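Local coordinates for ubiquitin-conjugating enzyme (Plasmodium vivax, PDB 2FO3), which probably acts as an E2 enzyme that carries activated ubiquitin as a thioester on its UBC domain and passes it on toward substrate proteins, at residues I24-D29 / V40-L45; K13-F18 / R36-K41. All coordinates share one frame; numbering follows the deposited sequence.

Both interactions are built on strand 37-43, and together they illustrate how one strand can serve two kinds of partner. Interaction 1 runs edge to edge within the sheet, joining that strand to its hairpin partner 26-30; it is partly buried, with backbone hydrogen bonds, a side-chain amide bond from Asn25 to Val43 and a bridging water toward the outer side. Interaction 2 lies across one face of the same sheet, where helix 10-20 rests on Trp38 and Val40; it is a buried contact made of rings and aliphatic carbons. The segments overlap at Val40 and Lys41, of which Val40 touches both partners. Leu28 packs on Leu15 and on Trp38, so the hairpin face and the helix belong to one core.

Interaction 1. Residues I24-D29 / V40-L45; sequences INCTLD and VKYVGL
Tyr42 meets the 24-29 segment along its ring rather than through its hydroxyl: Ile24 O sits at the ring edge, near the plane, 3.9 Å from CD1, while Cys26 SG approaches the same CD1 obliquely, also at 3.9 Å, in a sulfur-aromatic contact. One face of the ring is covered by its own chain, Gly44 N lying over the centre, and the OH accepts a bond from Leu45 N, which ties the ring to the turn beyond the strand. The other flat group is the Asn25 amide. Its ND2 donates to Val43 O at 2.7 Å. The acceptor lies in the amide plane, but the donor is tilted 35° from the carbonyl plane. In return Val43 N reaches Asn25 O in a nearly straight bond of 3.0 Å. Asn25 thus grips Val43 through both backbone and side chain. Leu45 CD2 packs 3.5 Å from Asn25 ND2 and also touches Ile24 CG1.

Farther along, Thr27 and Lys41 form the hydrogen-bonded pair, exchanging two backbone bonds. With Thr27 OG1 set between its backbone N and carbonyl carbon (chi1 52°), the hydroxyl lies beside Lys41 CB, and a water joins OG1 to Lys41 O. On the other face Cys26, Leu28, Val40 and Tyr42 turn inward, Leu28 CD1 meeting Val40 CG2 at 3.8 Å; Cys26 and Tyr42 also touch Ile113 of helix 105-116. This is the first antiparallel beta hairpin of the UBC fold, largely apolar on the face turned to the helices, with Thr27, Lys41 and the water on the other.

Interaction 2. Residues K13-F18 / R36-K41; sequences KELHNF and RIWIVK
Helix 13-18 and strand 37-41 run nearly in the same direction, 15° between their axes, which approach no closer than 12.0 Å. Such a gap is too wide for backbone to meet backbone, so side chains must span it, and the large ones of Trp38 and Phe18 do most of the work. With CG beside its backbone N (chi1 -64°), Trp38 extends its six-membered ring to the helix, where the far edge abuts the main chain itself: CH2 comes within 3.4 Å of Leu15 N, and Glu14 C lies in the plane of the indole at that same edge. Carbon atoms CB of Glu14 and Leu15 complete the seat, the latter 3.8 Å from Trp38 CZ2.

One turn on, Phe18 and the indole slide past each other in opposite directions. They form an offset edge-to-face pair, the edge of Trp38 toward the face of Phe18, planes at 74°. The centroids of the Phe18 ring and the six-membered ring of Trp38 lie 5.9 Å apart. Phe18 and Val40 approach from opposite directions, and Phe18 CZ touches Val40 CG2 at 3.7 Å. Outside the two segments Phe18 also reaches Val109 of helix 105-116, while Phe61 adds another edge-to-face ring against Trp38.

The Glu14 chain bends at its second torsion, carrying its carboxylate off to Ile105 N and to a salt bridge with Arg10. With charge directed elsewhere, the contact depends on van der Waals packing and the weak electrostatics of the edge-to-face pair; apolar fit, with no polar bond between the segments, holds the N-terminal helix of the UBC fold against its sheet.

Interaction 1. Residues I24-D29 / V40-L45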
ATOM      1  N   ILE A  24       6.624  -8.658   1.856  1.00 31.67           N
ATOM      2  CA  ILE A  24       6.676  -9.511   3.058  1.00 31.53           C
ATOM      3  C   ILE A  24       5.462  -9.329   4.020  1.00 33.22           C
ATOM      4  O   ILE A  24       5.085  -8.192   4.397  1.00 30.63           O
ATOM      5  CB  ILE A  24       8.060  -9.334   3.817  1.00 36.57           C
ATOM      6  CG1 ILE A  24       8.205 -10.308   4.999  1.00 39.42           C
ATOM      7  CG2 ILE A  24       8.272  -7.879   4.284  1.00 35.27           C
ATOM      8  CD1 ILE A  24       8.393 -11.809   4.634  1.00 47.54           C
ATOM      9  N   ASN A  25       4.858 -10.467   4.404  1.00 31.08           N
ATOM     10  CA  ASN A  25       3.696 -10.504   5.313  1.00 27.02           C
ATOM     11  C   ASN A  25       2.430  -9.813   4.769  1.00 27.61           C
ATOM     12  O   ASN A  25       1.567  -9.399   5.554  1.00 29.49           O
ATOM     13  CB  ASN A  25       4.059  -9.907   6.700  1.00 27.25           C
ATOM     14  CG  ASN A  25       4.737 -10.921   7.622  1.00 31.47           C
ATOM     15  OD1 ASN A  25       5.438 -11.830   7.158  1.00 32.41           O
ATOM     16  ND2 ASN A  25       4.551 -10.752   8.943  1.00 30.29           N
ATOM     17  N   CYS A  26       2.342  -9.667   3.447  1.00 28.25           N
ATOM     18  CA  CYS A  26       1.196  -9.044   2.811  1.00 27.81           C
ATOM     19  C   CYS A  26       0.458  -9.998   1.896  1.00 29.49           C
ATOM     20  O   CYS A  26       1.069 -10.845   1.236  1.00 29.27           O
ATOM     21  CB  CYS A  26       1.622  -7.810   1.997  1.00 30.18           C
ATOM     22  SG  CYS A  26       2.269  -6.488   2.989  1.00 30.42           S
ATOM     23  N   THR A  27      -0.849  -9.843   1.845  1.00 27.66           N
ATOM     24  CA  THR A  27      -1.676 -10.581   0.920  1.00 26.47           C
ATOM     25  C   THR A  27      -2.647  -9.588   0.294  1.00 28.58           C
ATOM     26  O   THR A  27      -3.004  -8.561   0.906  1.00 30.34           O
ATOM     27  CB  THR A  27      -2.471 -11.690   1.615  1.00 32.03           C
ATOM     28  OG1 THR A  27      -3.172 -11.127   2.709  1.00 31.98           O
ATOM     29  CG2 THR A  27      -1.540 -12.827   2.105  1.00 33.99           C
ATOM     30  N   LEU A  28      -3.066  -9.882  -0.916  1.00 24.97           N
ATOM     31  CA  LEU A  28      -3.866  -8.942  -1.677  1.00 24.07           C
ATOM     32  C   LEU A  28      -5.304  -9.339  -1.775  1.00 26.34           C
ATOM     33  O   LEU A  28      -5.618 -10.512  -1.942  1.00 26.93           O
ATOM     34  CB  LEU A  28      -3.286  -8.788  -3.094  1.00 25.76           C
ATOM     35  CG  LEU A  28      -3.972  -7.849  -4.106  1.00 26.44           C
ATOM     36  CD1 LEU A  28      -3.926  -6.357  -3.659  1.00 24.65           C
ATOM     37  CD2 LEU A  28      -3.291  -8.011  -5.447  1.00 29.23           C
ATOM     38  N   ASP A  29      -6.184  -8.352  -1.674  1.00 24.13           N
ATOM     39  CA  ASP A  29      -7.554  -8.512  -2.161  1.00 28.02           C
ATOM     40  C   ASP A  29      -7.880  -7.389  -3.129  1.00 26.55           C
ATOM     41  O   ASP A  29      -7.189  -6.351  -3.154  1.00 25.64           O
ATOM     42  CB  ASP A  29      -8.561  -8.553  -1.013  1.00 27.90           C
ATOM     43  CG  ASP A  29      -9.926  -9.110  -1.446  1.00 34.83           C
ATOM     44  OD1 ASP A  29     -10.070  -9.682  -2.581  1.00 31.10           O
ATOM     45  OD2 ASP A  29     -10.862  -8.966  -0.642  1.00 39.52           O
ATOM     46  N   VAL A  40      -4.801  -4.269   0.632  1.00 21.73           N
ATOM     47  CA  VAL A  40      -3.664  -5.068   1.059  1.00 24.00           C
ATOM     48  C   VAL A  40      -3.706  -5.317   2.576  1.00 26.18           C
ATOM     49  O   VAL A  40      -3.837  -4.377   3.388  1.00 26.67           O
ATOM     50  CB  VAL A  40      -2.323  -4.392   0.607  1.00 23.94           C
ATOM     51  CG1 VAL A  40      -1.099  -5.132   1.178  1.00 20.52           C
ATOM     52  CG2 VAL A  40      -2.255  -4.338  -0.886  1.00 26.64           C
ATOM     53  N   LYS A  41      -3.608  -6.586   2.960  1.00 21.77           N
ATOM     54  CA  LYS A  41      -3.518  -6.977   4.370  1.00 25.54           C
ATOM     55  C   LYS A  41      -2.054  -7.176   4.773  1.00 25.35           C
ATOM     56  O   LYS A  41      -1.338  -7.963   4.159  1.00 26.85           O
ATOM     57  CB  LYS A  41      -4.329  -8.274   4.620  1.00 29.10           C
ATOM     58  CG  LYS A  41      -4.216  -8.826   6.045  1.00 30.99           C
ATOM     59  CD  LYS A  41      -5.186  -9.984   6.259  1.00 34.04           C
ATOM     60  CE  LYS A  41      -4.845 -10.750   7.555  1.00 37.62           C
ATOM     61  NZ  LYS A  41      -5.945 -11.693   8.020  1.00 38.50           N
ATOM     62  N   TYR A  42      -1.621  -6.450   5.791  1.00 23.30           N
ATOM     63  CA  TYR A  42      -0.292  -6.601   6.327  1.00 27.20           C
ATOM     64  C   TYR A  42      -0.391  -7.123   7.747  1.00 28.79           C
ATOM     65  O   TYR A  42      -1.131  -6.582   8.565  1.00 28.45           O
ATOM     66  CB  TYR A  42       0.471  -5.266   6.278  1.00 26.92           C
ATOM     67  CG  TYR A  42       1.726  -5.247   7.098  1.00 27.08           C
ATOM     68  CD1 TYR A  42       2.790  -6.131   6.818  1.00 25.87           C
ATOM     69  CD2 TYR A  42       1.883  -4.307   8.130  1.00 26.64           C
ATOM     70  CE1 TYR A  42       3.979  -6.103   7.593  1.00 28.09           C
ATOM     71  CE2 TYR A  42       3.041  -4.259   8.884  1.00 26.82           C
ATOM     72  CZ  TYR A  42       4.085  -5.159   8.624  1.00 27.98           C
ATOM     73  OH  TYR A  42       5.215  -5.099   9.396  1.00 28.86           O
ATOM     74  N   VAL A  43       0.334  -8.209   8.021  1.00 31.34           N
ATOM     75  CA  VAL A  43       0.450  -8.743   9.387  1.00 31.02           C
ATOM     76  C   VAL A  43       1.797  -8.305   9.900  1.00 32.59           C
ATOM     77  O   VAL A  43       2.819  -8.651   9.327  1.00 33.96           O
ATOM     78  CB  VAL A  43       0.338 -10.279   9.429  1.00 32.65           C
ATOM     79  CG1 VAL A  43       0.389 -10.786  10.901  1.00 32.99           C
ATOM     80  CG2 VAL A  43      -0.942 -10.733   8.724  1.00 34.21           C
ATOM     81  N   GLY A  44       1.784  -7.507  10.960  1.00 33.89           N
ATOM     82  CA  GLY A  44       2.991  -6.920  11.544  1.00 34.66           C
ATOM     83  C   GLY A  44       4.117  -7.909  11.746  1.00 37.31           C
ATOM     84  O   GLY A  44       3.935  -8.981  12.359  1.00 34.78           O
ATOM     85  N   LEU A  45       5.275  -7.560  11.220  1.00 33.29           N
ATOM     86  CA  LEU A  45       6.450  -8.417  11.349  1.00 36.55           C
ATOM     87  C   LEU A  45       6.909  -8.647  12.786  1.00 38.20           C
ATOM     88  O   LEU A  45       6.912  -7.729  13.621  1.00 38.45           O
ATOM     89  CB  LEU A  45       7.603  -7.864  10.507  1.00 36.14           C
ATOM     90  CG  LEU A  45       7.400  -8.112   9.019  1.00 36.12           C
ATOM     91  CD1 LEU A  45       8.062  -7.057   8.153  1.00 33.27           C
ATOM     92  CD2 LEU A  45       7.865  -9.514   8.656  1.00 35.50           C
TER
HETATM   93  O   HOH W   1      -1.381 -10.932   4.945  1.00 34.99           O

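Interaction 2. Residues K13-F18 / R36-K41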
ATOM      1  N   LYS A  13      -0.642  -5.336 -15.028  1.00 21.54           N
ATOM      2  CA  LYS A  13       0.797  -5.603 -14.877  1.00 24.48           C
ATOM      3  C   LYS A  13       1.202  -5.570 -13.397  1.00 25.36           C
ATOM      4  O   LYS A  13       1.907  -6.455 -12.894  1.00 23.65           O
ATOM      5  CB  LYS A  13       1.591  -4.549 -15.670  1.00 27.62           C
ATOM      6  CG  LYS A  13       1.410  -4.676 -17.188  1.00 35.67           C
ATOM      7  CD  LYS A  13       2.086  -3.512 -17.953  1.00 38.34           C
ATOM      8  CE  LYS A  13       2.046  -3.757 -19.449  1.00 40.54           C
ATOM      9  NZ  LYS A  13       0.644  -3.713 -19.932  1.00 46.81           N
ATOM     10  N   GLU A  14       0.746  -4.534 -12.687  1.00 23.59           N
ATOM     11  CA  GLU A  14       0.997  -4.439 -11.236  1.00 22.12           C
ATOM     12  C   GLU A  14       0.374  -5.619 -10.445  1.00 18.69           C
ATOM     13  O   GLU A  14       0.981  -6.126  -9.464  1.00 20.84           O
ATOM     14  CB  GLU A  14       0.475  -3.085 -10.701  1.00 23.43           C
ATOM     15  CG  GLU A  14       1.242  -1.870 -11.243  1.00 26.55           C
ATOM     16  CD  GLU A  14       2.701  -1.831 -10.825  1.00 26.38           C
ATOM     17  OE1 GLU A  14       3.054  -2.366  -9.758  1.00 28.48           O
ATOM     18  OE2 GLU A  14       3.502  -1.250 -11.576  1.00 25.05           O
ATOM     19  N   LEU A  15      -0.824  -6.038 -10.860  1.00 25.77           N
ATOM     20  CA  LEU A  15      -1.526  -7.160 -10.209  1.00 24.23           C
ATOM     21  C   LEU A  15      -0.694  -8.443 -10.320  1.00 23.36           C
ATOM     22  O   LEU A  15      -0.447  -9.100  -9.323  1.00 21.95           O
ATOM     23  CB  LEU A  15      -2.899  -7.370 -10.822  1.00 25.27           C
ATOM     24  CG  LEU A  15      -3.730  -8.567 -10.297  1.00 25.46           C
ATOM     25  CD1 LEU A  15      -3.920  -8.585  -8.769  1.00 26.30           C
ATOM     26  CD2 LEU A  15      -5.067  -8.540 -11.025  1.00 27.57           C
ATOM     27  N   HIS A  16      -0.255  -8.770 -11.542  1.00 25.62           N
ATOM     28  CA  HIS A  16       0.703  -9.871 -11.749  1.00 24.49           C
ATOM     29  C   HIS A  16       1.915  -9.714 -10.859  1.00 23.32           C
ATOM     30  O   HIS A  16       2.335 -10.650 -10.188  1.00 24.06           O
ATOM     31  CB  HIS A  16       1.151  -9.939 -13.227  1.00 26.71           C
ATOM     32  CG  HIS A  16       2.344 -10.824 -13.449  1.00 29.22           C
ATOM     33  ND1 HIS A  16       2.326 -12.180 -13.195  1.00 28.82           N
ATOM     34  CD2 HIS A  16       3.593 -10.543 -13.903  1.00 30.34           C
ATOM     35  CE1 HIS A  16       3.511 -12.698 -13.488  1.00 31.27           C
ATOM     36  NE2 HIS A  16       4.300 -11.725 -13.908  1.00 29.76           N
ATOM     37  N   ASN A  17       2.501  -8.514 -10.853  1.00 24.31           N
ATOM     38  CA  ASN A  17       3.714  -8.314 -10.057  1.00 23.16           C
ATOM     39  C   ASN A  17       3.520  -8.545  -8.584  1.00 24.71           C
ATOM     40  O   ASN A  17       4.360  -9.195  -7.934  1.00 26.68           O
ATOM     41  CB  ASN A  17       4.310  -6.920 -10.296  1.00 26.96           C
ATOM     42  CG  ASN A  17       5.536  -6.691  -9.465  1.00 29.96           C
ATOM     43  OD1 ASN A  17       5.522  -5.919  -8.502  1.00 33.47           O
ATOM     44  ND2 ASN A  17       6.592  -7.410  -9.779  1.00 26.81           N
ATOM     45  N   PHE A  18       2.412  -8.017  -8.052  1.00 23.89           N
ATOM     46  CA  PHE A  18       2.078  -8.140  -6.656  1.00 23.47           C
ATOM     47  C   PHE A  18       1.781  -9.604  -6.292  1.00 25.00           C
ATOM     48  O   PHE A  18       2.253 -10.092  -5.281  1.00 24.82           O
ATOM     49  CB  PHE A  18       0.878  -7.272  -6.312  1.00 23.60           C
ATOM     50  CG  PHE A  18       0.794  -6.924  -4.860  1.00 23.48           C
ATOM     51  CD1 PHE A  18       1.175  -5.655  -4.417  1.00 25.44           C
ATOM     52  CD2 PHE A  18       0.339  -7.852  -3.928  1.00 25.62           C
ATOM     53  CE1 PHE A  18       1.083  -5.321  -3.068  1.00 25.93           C
ATOM     54  CE2 PHE A  18       0.260  -7.541  -2.552  1.00 27.32           C
ATOM     55  CZ  PHE A  18       0.616  -6.284  -2.122  1.00 26.32           C
ATOM     56  N   ARG A  36     -10.226  -0.643  -9.948  1.00 28.50           N
ATOM     57  CA  ARG A  36      -9.303   0.428  -9.537  1.00 28.90           C
ATOM     58  C   ARG A  36      -9.073   0.507  -8.023  1.00 26.19           C
ATOM     59  O   ARG A  36      -8.391   1.419  -7.540  1.00 27.06           O
ATOM     60  CB  ARG A  36      -9.762   1.775 -10.133  1.00 28.45           C
ATOM     61  CG  ARG A  36      -9.769   1.736 -11.635  1.00 32.22           C
ATOM     62  CD  ARG A  36      -9.812   3.096 -12.262  1.00 37.84           C
ATOM     63  NE  ARG A  36      -9.299   3.011 -13.630  1.00 43.49           N
ATOM     64  CZ  ARG A  36      -8.048   3.329 -14.003  1.00 47.62           C
ATOM     65  NH1 ARG A  36      -7.163   3.792 -13.123  1.00 45.43           N
ATOM     66  NH2 ARG A  36      -7.683   3.205 -15.281  1.00 52.83           N
ATOM     67  N   ILE A  37      -9.611  -0.456  -7.269  1.00 25.59           N
ATOM     68  CA  ILE A  37      -9.397  -0.493  -5.813  1.00 26.33           C
ATOM     69  C   ILE A  37      -8.836  -1.859  -5.343  1.00 26.39           C
ATOM     70  O   ILE A  37      -9.415  -2.921  -5.656  1.00 24.48           O
ATOM     71  CB  ILE A  37     -10.702  -0.161  -4.998  1.00 27.93           C
ATOM     72  CG1 ILE A  37     -11.140   1.283  -5.220  1.00 29.94           C
ATOM     73  CG2 ILE A  37     -10.502  -0.432  -3.524  1.00 31.24           C
ATOM     74  CD1 ILE A  37     -12.411   1.682  -4.464  1.00 32.36           C
ATOM     75  N   TRP A  38      -7.734  -1.809  -4.596  1.00 23.01           N
ATOM     76  CA  TRP A  38      -7.135  -2.978  -3.943  1.00 20.87           C
ATOM     77  C   TRP A  38      -7.153  -2.786  -2.440  1.00 20.80           C
ATOM     78  O   TRP A  38      -7.125  -1.666  -1.955  1.00 23.79           O
ATOM     79  CB  TRP A  38      -5.665  -3.182  -4.377  1.00 23.41           C
ATOM     80  CG  TRP A  38      -5.397  -3.494  -5.815  1.00 23.56           C
ATOM     81  CD1 TRP A  38      -6.325  -3.683  -6.837  1.00 23.57           C
ATOM     82  CD2 TRP A  38      -4.104  -3.742  -6.401  1.00 24.69           C
ATOM     83  NE1 TRP A  38      -5.664  -3.982  -7.999  1.00 26.26           N
ATOM     84  CE2 TRP A  38      -4.312  -4.042  -7.763  1.00 24.60           C
ATOM     85  CE3 TRP A  38      -2.784  -3.748  -5.895  1.00 21.46           C
ATOM     86  CZ2 TRP A  38      -3.240  -4.315  -8.656  1.00 25.53           C
ATOM     87  CZ3 TRP A  38      -1.711  -4.013  -6.778  1.00 25.69           C
ATOM     88  CH2 TRP A  38      -1.960  -4.300  -8.149  1.00 24.23           C
ATOM     89  N   ILE A  39      -7.147  -3.881  -1.698  1.00 20.96           N
ATOM     90  CA  ILE A  39      -6.973  -3.839  -0.258  1.00 25.02           C
ATOM     91  C   ILE A  39      -5.865  -4.809   0.072  1.00 24.47           C
ATOM     92  O   ILE A  39      -5.972  -6.020  -0.186  1.00 21.91           O
ATOM     93  CB  ILE A  39      -8.228  -4.270   0.566  1.00 26.44           C
ATOM     94  CG1 ILE A  39      -9.516  -3.607   0.064  1.00 30.36           C
ATOM     95  CG2 ILE A  39      -8.004  -4.040   2.080  1.00 27.19           C
ATOM     96  CD1 ILE A  39      -9.588  -2.165   0.335  1.00 33.87           C
ATOM     97  N   VAL A  40      -4.801  -4.269   0.632  1.00 21.73           N
ATOM     98  CA  VAL A  40      -3.664  -5.068   1.059  1.00 24.00           C
ATOM     99  C   VAL A  40      -3.706  -5.317   2.576  1.00 26.18           C
ATOM    100  O   VAL A  40      -3.837  -4.377   3.388  1.00 26.67           O
ATOM    101  CB  VAL A  40      -2.323  -4.392   0.607  1.00 23.94           C
ATOM    102  CG1 VAL A  40      -1.099  -5.132   1.178  1.00 20.52           C
ATOM    103  CG2 VAL A  40      -2.255  -4.338  -0.886  1.00 26.64           C
ATOM    104  N   LYS A  41      -3.608  -6.586   2.960  1.00 21.77           N
ATOM    105  CA  LYS A  41      -3.518  -6.977   4.370  1.00 25.54           C
ATOM    106  C   LYS A  41      -2.054  -7.176   4.773  1.00 25.35           C
ATOM    107  O   LYS A  41      -1.338  -7.963   4.159  1.00 26.85           O
ATOM    108  CB  LYS A  41      -4.329  -8.274   4.620  1.00 29.10           C
ATOM    109  CG  LYS A  41      -4.216  -8.826   6.045  1.00 30.99           C
ATOM    110  CD  LYS A  41      -5.186  -9.984   6.259  1.00 34.04           C
ATOM    111  CE  LYS A  41      -4.845 -10.750   7.555  1.00 37.62           C
ATOM    112  NZ  LYS A  41      -5.945 -11.693   8.020  1.00 38.50           N
TER